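Local coordinates for uncharacterized protein (Kribbella flavida, PDB 4LMI) that is of unknown function but has a SnoaL-like domain of the NTF2 clan and may be an enzyme related to ketosteroid isomerases, at residues 120-123 / 124-128; 10-13 / 14-18; 27-30 / 31-34; 53-56 / 57-61. One frame throughout, in Å; residues are numbered along the deposited sequence. Where two conformers were deposited one is given.

Contact 1 (120-123 / 124-128)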
loop_
_atom_site.group_PDB
_atom_site.type_symbol
_atom_site.label_atom_id
_atom_site.label_comp_id
_atom_site.label_asym_id
_atom_site.label_seq_id
_atom_site.Cartn_x
_atom_site.Cartn_y
_atom_site.Cartn_z
ATOM N N PRO B 120 15.392 14.795 9.992
ATOM C CA PRO B 120 15.816 16.148 9.606
ATOM C C PRO B 120 16.523 16.192 8.245
ATOM O O PRO B 120 16.949 15.152 7.736
ATOM C CB PRO B 120 16.792 16.539 10.724
ATOM C CG PRO B 120 17.294 15.241 11.258
ATOM C CD PRO B 120 16.122 14.310 11.177
ATOM N N GLY B 121 16.626 17.384 7.658
ATOM C CA GLY B 121 17.419 17.577 6.444
ATOM C C GLY B 121 16.670 17.977 5.185
ATOM O O GLY B 121 17.292 18.294 4.169
ATOM N N ARG B 122 15.339 17.966 5.243
ATOM C CA ARG B 122 14.517 18.330 4.084
ATOM C C ARG B 122 13.478 19.405 4.407
ATOM O O ARG B 122 12.551 19.636 3.624
ATOM C CB ARG B 122 13.845 17.088 3.489
ATOM C CG ARG B 122 12.736 16.502 4.348
ATOM C CD ARG B 122 12.950 15.017 4.483
ATOM N NE ARG B 122 11.787 14.292 4.979
ATOM C CZ ARG B 122 11.769 12.973 5.136
ATOM N NH1 ARG B 122 12.853 12.266 4.838
ATOM N NH2 ARG B 122 10.681 12.361 5.586
ATOM N N GLU B 123 13.649 20.062 5.553
ATOM C CA GLU B 123 12.773 21.153 5.981
ATOM C C GLU B 123 12.580 22.202 4.885
ATOM O O GLU B 123 11.492 22.759 4.740
ATOM C CB GLU B 123 13.320 21.822 7.246
ATOM C CG GLU B 123 13.511 20.888 8.438
ATOM C CD GLU B 123 14.858 20.175 8.443
ATOM O OE1 GLU B 123 15.653 20.352 7.492
ATOM O OE2 GLU B 123 15.124 19.432 9.411
ATOM N N HIS B 124 13.636 22.451 4.111
ATOM C CA HIS B 124 13.615 23.460 3.045
ATOM C C HIS B 124 12.836 23.040 1.822
ATOM O O HIS B 124 12.517 23.868 0.964
ATOM C CB HIS B 124 15.042 23.885 2.672
ATOM C CG HIS B 124 15.857 22.801 1.995
ATOM N ND1 HIS B 124 16.425 21.787 2.678
ATOM C CD2 HIS B 124 16.201 22.616 0.655
ATOM C CE1 HIS B 124 17.091 20.986 1.820
ATOM N NE2 HIS B 124 16.953 21.494 0.582
ATOM N N LEU B 125 12.513 21.752 1.734
ATOM C CA LEU B 125 11.784 21.216 0.582
ATOM C C LEU B 125 10.332 20.865 0.880
ATOM O O LEU B 125 9.525 20.726 -0.042
ATOM C CB LEU B 125 12.502 19.987 0.016
ATOM C CG LEU B 125 13.868 20.235 -0.628
ATOM C CD1 LEU B 125 14.534 18.916 -0.979
ATOM C CD2 LEU B 125 13.754 21.130 -1.857
ATOM N N VAL B 126 10.000 20.715 2.159
ATOM C CA VAL B 126 8.665 20.256 2.550
ATOM C C VAL B 126 7.753 21.366 3.062
ATOM O O VAL B 126 8.214 22.373 3.609
ATOM C CB VAL B 126 8.708 19.105 3.591
ATOM C CG1 VAL B 126 9.488 17.921 3.048
ATOM C CG2 VAL B 126 9.292 19.573 4.920
ATOM N N GLU B 127 6.457 21.172 2.850
ATOM C CA GLU B 127 5.429 21.930 3.540
ATOM C C GLU B 127 4.752 20.950 4.492
ATOM O O GLU B 127 4.403 19.833 4.095
ATOM C CB GLU B 127 4.425 22.496 2.535
ATOM C CG GLU B 127 3.403 23.451 3.128
ATOM C CD GLU B 127 2.315 23.837 2.139
ATOM O OE1 GLU B 127 1.798 22.945 1.430
ATOM O OE2 GLU B 127 1.971 25.037 2.078
ATOM N N ARG B 128 4.594 21.355 5.751
ATOM C CA ARG B 128 3.907 20.528 6.744
ATOM C C ARG B 128 2.407 20.810 6.725
ATOM O O ARG B 128 1.965 21.897 7.094
ATOM C CB ARG B 128 4.480 20.746 8.154
ATOM C CG ARG B 128 5.954 20.402 8.317
ATOM C CD ARG B 128 6.287 18.986 7.856
ATOM N NE ARG B 128 5.739 17.941 8.723
ATOM C CZ ARG B 128 6.262 17.580 9.894
ATOM N NH1 ARG B 128 7.334 18.188 10.362
ATOM N NH2 ARG B 128 5.695 16.617 10.603
#
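Two backbone amides converge on the carbonyl oxygen of Arg122. Leu125 N donates to Arg122 O at 2.8 Å, and Val126 N adds a weak bond to Arg122 O at 3.1 Å, bent to 130°. A second set of bonds braces the approach to the turn: Gly121 N meets Glu123 OE2 at 3.1 Å from above the carboxylate plane, with a weak branch to OE1. The bend of the Glu123 chain at chi2 (86°) folds its carboxylate back to that amide. The apolar contact is between Val126 CG1 and Arg122 CG, 3.8 Å apart; separately, Val126 CG2 packs against the carbonyl oxygen, 3.5 Å from Arg122 O. An alanine in place of Val126 would probably leave the aliphatic part of Arg122 without this neighbour and open a gap beside the carbonyl. The edge of the His124 ring meets Gly121 O, CE1 being 3.6 Å away. The Arg122 guanidinium pairs with Glu46 of the second subunit and with a bound buffer molecule. Residues 122-125 thus form a type I beta turn, which leads into a short strand that pairs antiparallel with a strand of the second subunit, carrying the sheet across the interface.

Contact 2 (10-13 / 14-18)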
loop_
_atom_site.group_PDB
_atom_site.type_symbol
_atom_site.label_atom_id
_atom_site.label_comp_id
_atom_site.label_asym_id
_atom_site.label_seq_id
_atom_site.Cartn_x
_atom_site.Cartn_y
_atom_site.Cartn_z
ATOM N N THR B 10 -12.220 -8.925 -9.766
ATOM C CA THR B 10 -11.394 -8.582 -8.609
ATOM C C THR B 10 -11.859 -7.288 -7.946
ATOM O O THR B 10 -11.943 -7.213 -6.710
ATOM C CB THR B 10 -9.921 -8.474 -9.033
ATOM O OG1 THR B 10 -9.477 -9.774 -9.434
ATOM C CG2 THR B 10 -9.033 -7.964 -7.892
ATOM N N ARG B 11 -12.167 -6.275 -8.758
ATOM C CA ARG B 11 -12.662 -5.006 -8.217
ATOM C C ARG B 11 -13.913 -5.211 -7.354
ATOM O O ARG B 11 -13.977 -4.727 -6.220
ATOM C CB ARG B 11 -12.947 -3.990 -9.329
ATOM C CG ARG B 11 -13.119 -2.564 -8.813
ATOM C CD ARG B 11 -13.549 -1.580 -9.898
ATOM N NE ARG B 11 -12.728 -1.695 -11.105
ATOM C CZ ARG B 11 -11.510 -1.177 -11.246
ATOM N NH1 ARG B 11 -10.961 -0.480 -10.257
ATOM N NH2 ARG B 11 -10.838 -1.353 -12.382
ATOM N N ALA B 12 -14.893 -5.934 -7.894
ATOM C CA ALA B 12 -16.141 -6.214 -7.184
ATOM C C ALA B 12 -15.873 -7.014 -5.913
ATOM O O ALA B 12 -16.472 -6.741 -4.862
ATOM C CB ALA B 12 -17.123 -6.954 -8.092
ATOM N N LEU B 13 -14.956 -7.981 -5.997
ATOM C CA LEU B 13 -14.660 -8.828 -4.851
ATOM C C LEU B 13 -13.947 -8.056 -3.731
ATOM O O LEU B 13 -14.288 -8.224 -2.558
ATOM C CB LEU B 13 -13.867 -10.074 -5.271
ATOM C CG LEU B 13 -13.596 -11.115 -4.175
ATOM C CD1 LEU B 13 -14.887 -11.726 -3.645
ATOM C CD2 LEU B 13 -12.673 -12.207 -4.690
ATOM N N ALA B 14 -12.981 -7.212 -4.096
ATOM C CA ALA B 14 -12.274 -6.360 -3.120
ATOM C C ALA B 14 -13.239 -5.425 -2.400
ATOM O O ALA B 14 -13.124 -5.217 -1.187
ATOM C CB ALA B 14 -11.174 -5.555 -3.797
ATOM N N ARG B 15 -14.184 -4.854 -3.147
ATOM C CA ARG B 15 -15.201 -3.990 -2.547
ATOM C C ARG B 15 -16.029 -4.766 -1.516
ATOM O O ARG B 15 -16.245 -4.282 -0.397
ATOM C CB ARG B 15 -16.090 -3.340 -3.626
ATOM C CG ARG B 15 -17.167 -2.409 -3.080
ATOM C CD ARG B 15 -16.580 -1.183 -2.385
ATOM N NE ARG B 15 -15.898 -0.295 -3.329
ATOM C CZ ARG B 15 -15.284 0.839 -3.001
ATOM N NH1 ARG B 15 -15.255 1.246 -1.736
ATOM N NH2 ARG B 15 -14.697 1.565 -3.945
ATOM N N LYS B 16 -16.475 -5.965 -1.895
ATOM C CA LYS B 16 -17.268 -6.827 -1.014
ATOM C C LYS B 16 -16.497 -7.264 0.231
ATOM O O LYS B 16 -17.070 -7.357 1.321
ATOM C CB LYS B 16 -17.781 -8.053 -1.773
ATOM C CG LYS B 16 -18.933 -7.755 -2.714
ATOM C CD LYS B 16 -19.637 -9.028 -3.159
ATOM C CE LYS B 16 -20.664 -8.744 -4.244
ATOM N NZ LYS B 16 -20.033 -8.276 -5.509
ATOM N N TYR B 17 -15.206 -7.537 0.060
ATOM C CA TYR B 17 -14.335 -7.935 1.173
ATOM C C TYR B 17 -14.341 -6.853 2.254
ATOM O O TYR B 17 -14.566 -7.138 3.436
ATOM C CB TYR B 17 -12.916 -8.214 0.661
ATOM C CG TYR B 17 -11.874 -8.450 1.732
ATOM C CD1 TYR B 17 -11.221 -7.376 2.341
ATOM C CD2 TYR B 17 -11.513 -9.745 2.113
ATOM C CE1 TYR B 17 -10.260 -7.582 3.316
ATOM C CE2 TYR B 17 -10.546 -9.961 3.089
ATOM C CZ TYR B 17 -9.924 -8.873 3.682
ATOM O OH TYR B 17 -8.966 -9.064 4.644
ATOM N N PHE B 18 -14.135 -5.606 1.840
ATOM C CA PHE B 18 -14.132 -4.505 2.799
ATOM C C PHE B 18 -15.510 -4.144 3.351
ATOM O O PHE B 18 -15.624 -3.806 4.533
ATOM C CB PHE B 18 -13.349 -3.302 2.267
ATOM C CG PHE B 18 -11.869 -3.534 2.278
ATOM C CD1 PHE B 18 -11.128 -3.332 3.444
ATOM C CD2 PHE B 18 -11.220 -4.025 1.153
ATOM C CE1 PHE B 18 -9.768 -3.583 3.470
ATOM C CE2 PHE B 18 -9.857 -4.281 1.179
ATOM C CZ PHE B 18 -9.133 -4.061 2.336
HETATM O O HOH W 1 -18.926 -5.524 -5.056
#
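Ala14 lies against the preceding turn: its CB is 3.4 Å from Thr10 O, and Ala14 N donates to that same Thr10 O at 2.8 Å. The next amide bonds follow the same i to i+4 pattern, down to Tyr17 N on Leu13 O at 2.9 Å. Arg15 kinks at chi2 and chi3; its CB rests 3.6 Å from Arg11 O, and the rest of the chain swings away to lie on Val69 and Leu72. Tyr17 has CG opposite its backbone nitrogen (chi1 172°), which carries the ring away from Leu13, to where its hydroxyl bonds to Tyr54 and its ring meets Phe29. Lys16 instead keeps CG beside its nitrogen, 3.4 Å from Ala12 O. Two conformers were modelled for this lysine, so the water that links its NZ to Ala12 O in one of them is doubtful. Arg11 runs outward to Glu8 and to Asp75 of the second subunit. On the inner flank Thr10, Leu13, Ala14 and Phe18 meet the long strands, the arrangement of the NTF2-like fold, in which an amphipathic helix packs on the curved sheet.

Contact 3 (27-30 / 31-34)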
loop_
_atom_site.group_PDB
_atom_site.type_symbol
_atom_site.label_atom_id
_atom_site.label_comp_id
_atom_site.label_asym_id
_atom_site.label_seq_id
_atom_site.Cartn_x
_atom_site.Cartn_y
_atom_site.Cartn_z
ATOM N N GLU B 27 -20.849 -14.391 7.873
ATOM C CA GLU B 27 -21.179 -15.442 6.909
ATOM C C GLU B 27 -20.796 -15.023 5.485
ATOM O O GLU B 27 -20.187 -15.798 4.752
ATOM C CB GLU B 27 -22.656 -15.838 6.984
ATOM C CG GLU B 27 -22.973 -17.121 6.220
ATOM C CD GLU B 27 -24.454 -17.452 6.179
ATOM O OE1 GLU B 27 -25.277 -16.626 6.632
ATOM O OE2 GLU B 27 -24.799 -18.547 5.685
ATOM N N GLU B 28 -21.138 -13.793 5.113
ATOM C CA GLU B 28 -20.828 -13.275 3.781
ATOM C C GLU B 28 -19.325 -13.072 3.585
ATOM O O GLU B 28 -18.790 -13.368 2.514
ATOM C CB GLU B 28 -21.599 -11.976 3.503
ATOM C CG GLU B 28 -23.113 -12.150 3.426
ATOM C CD GLU B 28 -23.831 -11.892 4.746
ATOM O OE1 GLU B 28 -23.252 -12.113 5.838
ATOM O OE2 GLU B 28 -25.002 -11.469 4.687
ATOM N N PHE B 29 -18.650 -12.583 4.626
ATOM C CA PHE B 29 -17.196 -12.410 4.606
ATOM C C PHE B 29 -16.476 -13.756 4.441
ATOM O O PHE B 29 -15.613 -13.902 3.570
ATOM C CB PHE B 29 -16.737 -11.693 5.886
ATOM C CG PHE B 29 -15.260 -11.428 5.953
ATOM C CD1 PHE B 29 -14.684 -10.413 5.196
ATOM C CD2 PHE B 29 -14.444 -12.172 6.813
ATOM C CE1 PHE B 29 -13.321 -10.157 5.272
ATOM C CE2 PHE B 29 -13.080 -11.917 6.896
ATOM C CZ PHE B 29 -12.518 -10.909 6.124
ATOM N N ALA B 30 -16.838 -14.737 5.264
ATOM C CA ALA B 30 -16.263 -16.081 5.153
ATOM C C ALA B 30 -16.457 -16.690 3.755
ATOM O O ALA B 30 -15.548 -17.348 3.239
ATOM C CB ALA B 30 -16.822 -17.003 6.227
ATOM N N ALA B 31 -17.621 -16.448 3.146
ATOM C CA ALA B 31 -17.951 -17.029 1.832
ATOM C C ALA B 31 -17.127 -16.469 0.669
ATOM O O ALA B 31 -17.049 -17.091 -0.388
ATOM C CB ALA B 31 -19.444 -16.910 1.537
ATOM N N LEU B 32 -16.514 -15.302 0.849
ATOM C CA LEU B 32 -15.643 -14.773 -0.198
ATOM C C LEU B 32 -14.164 -15.136 -0.022
ATOM O O LEU B 32 -13.335 -14.768 -0.854
ATOM C CB LEU B 32 -15.835 -13.262 -0.394
ATOM C CG LEU B 32 -15.774 -12.323 0.798
ATOM C CD1 LEU B 32 -14.326 -12.056 1.202
ATOM C CD2 LEU B 32 -16.494 -11.023 0.459
ATOM N N LEU B 33 -13.843 -15.864 1.046
ATOM C CA LEU B 33 -12.465 -16.287 1.300
ATOM C C LEU B 33 -12.240 -17.704 0.808
ATOM O O LEU B 33 -13.090 -18.572 1.011
ATOM C CB LEU B 33 -12.155 -16.242 2.795
ATOM C CG LEU B 33 -12.386 -14.939 3.557
ATOM C CD1 LEU B 33 -12.271 -15.201 5.051
ATOM C CD2 LEU B 33 -11.421 -13.851 3.101
ATOM N N ALA B 34 -11.091 -17.941 0.177
ATOM C CA ALA B 34 -10.672 -19.300 -0.174
ATOM C C ALA B 34 -10.500 -20.131 1.096
ATOM O O ALA B 34 -10.086 -19.606 2.134
ATOM C CB ALA B 34 -9.367 -19.262 -0.956
#
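Leu32 wedges against the last turn of the helix, its CG 3.2 Å from Phe29 O, while Leu32 N donates to that same oxygen at 3.2 Å. The leucine takes a chi1 of 51°, with CG lodged between its backbone nitrogen and carbonyl carbon, and this sets CG against the Phe29 carbonyl. Leu33 closes on the same oxygen with its CG at 3.4 Å, and its CD1 meets Phe29 CE2 at 3.9 Å, the two side chains crossing at a slant. The Phe29 ring is thus met by a methyl from each leucine; Tyr17, Thr20 and Leu21 of helix 6-22 and Tyr54 and Asn58 of helix 51-59 also pack on it. Replacing Leu32 by a serine would remove the branches packed on Phe29 and on Leu13 of helix 6-22 and would probably leave a gap between the two helices. The outer side is looser. Glu27 and Glu28 send their carboxylates outward, and there the contact is mainly backbone: Ala31 N donates to Glu27 O at 3.1 Å, and Ala31 CB lies beside that carbonyl, on the solvent side. Toward Leu33 the bonding changes. Leu32 N keeps a weak bond to Glu28 O beside the one to Phe29 O, and Leu33 N reaches Ala30 O at 3.1 Å. The shift from i+4 to i+3 partners tightens the chain before Leu32 and Ala34 join Val105 of the sheet. The chemistry implies a helix end held by backbone bonds, with Phe29 and both leucines turned into the core and the two glutamates toward solvent.

Contact 4 (53-56 / 57-61)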
loop_
_atom_site.group_PDB
_atom_site.type_symbol
_atom_site.label_atom_id
_atom_site.label_comp_id
_atom_site.label_asym_id
_atom_site.label_seq_id
_atom_site.Cartn_x
_atom_site.Cartn_y
_atom_site.Cartn_z
ATOM N N ASP B 53 -9.176 -20.158 10.786
ATOM C CA ASP B 53 -8.362 -19.337 11.687
ATOM C C ASP B 53 -8.453 -17.849 11.374
ATOM O O ASP B 53 -8.501 -17.026 12.287
ATOM C CB ASP B 53 -6.901 -19.790 11.692
ATOM C CG ASP B 53 -6.696 -21.096 12.440
ATOM O OD1 ASP B 53 -7.653 -21.602 13.058
ATOM O OD2 ASP B 53 -5.566 -21.622 12.404
ATOM N N TYR B 54 -8.490 -17.507 10.086
ATOM C CA TYR B 54 -8.561 -16.106 9.690
ATOM C C TYR B 54 -9.891 -15.487 10.119
ATOM O O TYR B 54 -9.916 -14.364 10.627
ATOM C CB TYR B 54 -8.288 -15.919 8.192
ATOM C CG TYR B 54 -8.229 -14.460 7.776
ATOM C CD1 TYR B 54 -7.400 -13.554 8.445
ATOM C CD2 TYR B 54 -9.000 -13.987 6.717
ATOM C CE1 TYR B 54 -7.354 -12.216 8.076
ATOM C CE2 TYR B 54 -8.951 -12.657 6.330
ATOM C CZ TYR B 54 -8.127 -11.777 7.010
ATOM O OH TYR B 54 -8.090 -10.457 6.625
ATOM N N LEU B 55 -10.979 -16.243 9.962
ATOM C CA LEU B 55 -12.298 -15.781 10.394
ATOM C C LEU B 55 -12.308 -15.527 11.903
ATOM O O LEU B 55 -12.757 -14.475 12.353
ATOM C CB LEU B 55 -13.398 -16.778 9.993
ATOM C CG LEU B 55 -14.844 -16.407 10.356
ATOM C CD1 LEU B 55 -15.275 -15.079 9.739
ATOM C CD2 LEU B 55 -15.806 -17.525 9.971
ATOM N N ARG B 56 -11.789 -16.484 12.667
ATOM C CA ARG B 56 -11.678 -16.356 14.125
ATOM C C ARG B 56 -10.894 -15.114 14.552
ATOM O O ARG B 56 -11.318 -14.400 15.460
ATOM C CB ARG B 56 -11.042 -17.606 14.739
ATOM C CG ARG B 56 -11.934 -18.836 14.736
ATOM C CD ARG B 56 -11.436 -19.880 15.724
ATOM N NE ARG B 56 -11.811 -19.550 17.099
ATOM C CZ ARG B 56 -11.371 -20.190 18.181
ATOM N NH1 ARG B 56 -10.520 -21.205 18.068
ATOM N NH2 ARG B 56 -11.779 -19.810 19.384
ATOM N N PHE B 57 -9.761 -14.864 13.889
ATOM C CA PHE B 57 -8.919 -13.690 14.153
ATOM C C PHE B 57 -9.728 -12.401 14.046
ATOM O O PHE B 57 -9.646 -11.535 14.921
ATOM C CB PHE B 57 -7.713 -13.678 13.193
ATOM C CG PHE B 57 -7.007 -12.349 13.085
ATOM C CD1 PHE B 57 -6.166 -11.902 14.099
ATOM C CD2 PHE B 57 -7.150 -11.563 11.944
ATOM C CE1 PHE B 57 -5.505 -10.687 13.989
ATOM C CE2 PHE B 57 -6.486 -10.347 11.827
ATOM C CZ PHE B 57 -5.666 -9.907 12.855
ATOM N N ASN B 58 -10.517 -12.289 12.980
ATOM C CA ASN B 58 -11.381 -11.132 12.787
ATOM C C ASN B 58 -12.515 -11.036 13.812
ATOM O O ASN B 58 -12.828 -9.946 14.295
ATOM C CB ASN B 58 -11.922 -11.112 11.356
ATOM C CG ASN B 58 -10.852 -10.751 10.347
ATOM O OD1 ASN B 58 -10.442 -9.592 10.253
ATOM N ND2 ASN B 58 -10.380 -11.743 9.600
ATOM N N GLN B 59 -13.110 -12.180 14.148
ATOM C CA GLN B 59 -14.207 -12.236 15.118
ATOM C C GLN B 59 -13.753 -11.976 16.560
ATOM O O GLN B 59 -14.487 -11.375 17.352
ATOM C CB GLN B 59 -14.935 -13.578 15.021
ATOM C CG GLN B 59 -15.752 -13.752 13.746
ATOM C CD GLN B 59 -16.309 -15.155 13.590
ATOM O OE1 GLN B 59 -15.697 -16.131 14.021
ATOM N NE2 GLN B 59 -17.474 -15.263 12.966
ATOM N N GLU B 60 -12.543 -12.421 16.891
ATOM C CA GLU B 60 -11.996 -12.256 18.239
ATOM C C GLU B 60 -11.356 -10.888 18.479
ATOM O O GLU B 60 -10.923 -10.596 19.595
ATOM C CB GLU B 60 -10.978 -13.354 18.547
ATOM C CG GLU B 60 -11.587 -14.732 18.750
ATOM C CD GLU B 60 -10.544 -15.801 19.007
ATOM O OE1 GLU B 60 -9.389 -15.454 19.344
ATOM O OE2 GLU B 60 -10.881 -16.994 18.878
ATOM N N TYR B 61 -11.310 -10.049 17.444
ATOM C CA TYR B 61 -10.621 -8.764 17.546
ATOM C C TYR B 61 -11.348 -7.775 18.461
ATOM O O TYR B 61 -12.519 -7.453 18.226
ATOM C CB TYR B 61 -10.370 -8.144 16.170
ATOM C CG TYR B 61 -9.232 -7.158 16.202
ATOM C CD1 TYR B 61 -9.451 -5.823 16.539
ATOM C CD2 TYR B 61 -7.924 -7.567 15.933
ATOM C CE1 TYR B 61 -8.405 -4.918 16.592
ATOM C CE2 TYR B 61 -6.871 -6.667 15.978
ATOM C CZ TYR B 61 -7.117 -5.347 16.309
ATOM O OH TYR B 61 -6.083 -4.446 16.359
HETATM O O HOH W 2 -8.223 -8.946 8.863
#
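Tyr54 O is gripped twice by Asn58, from opposite faces of the carbonyl plane: the backbone N donates at 3.2 Å, and ND2 reaches the same oxygen at 2.9 Å with a more bent 131°. This pins the amide over the tyrosine ring, where Asn58 ND2 stands 3.3 Å above the plane and over its centre, amide and ring being almost perpendicular (83°). Tyr54 sets its CG opposite the backbone nitrogen, which brings the ring beneath the amide and places CE1 3.9 Å from Phe57 CD2. The other end of the asparagine, OD1, accepts from a water that also binds Tyr54 OH at 2.7 Å, while that hydroxyl bonds to Tyr17 of helix 6-22. In NTF2-like folds the helices and curved sheet enclose a conical pocket, and these residues probably line it; a buffer molecule, probably from the crystallisation liquor, bonded to Asn58 OD1 and to Tyr61 OH is consistent with such a site. Leu55 CG lies 3.8 Å from Gln59 CD, beside Trp26 of helix 26-31. Arg56 bends at chi3 to meet Glu60, whose OE2 lies over one face of the guanidinium and forms a salt bridge with NH2 at 3.0 Å. Beyond it, Glu60 packs on His124 of the second subunit, and Phe57 and Tyr61 pack on its Arg122.

Overall arrangement
Contacts 2, 3 and 4 gather about the helical side of the fold, each turning one side into the core and another to solvent, whereas contact 1 lies on an extended C-terminal arm, its centre about 38 to 45 Å from theirs. Tyr17, Phe29 and Tyr54 join helices 6-22, 26-31 and 51-59 into one aromatic and aliphatic cluster. Contact 3 is the most apolar, contact 2 divides between a buried flank and charged residues outside, and contact 4 mixes aromatic packing with polar groups beside the probable pocket. Contact 1, farthest from the chain centre, relies on a single backbone turn and on charges shared with the second subunit. The contact 1 arm of one subunit reaches the contact 4 helix of the other.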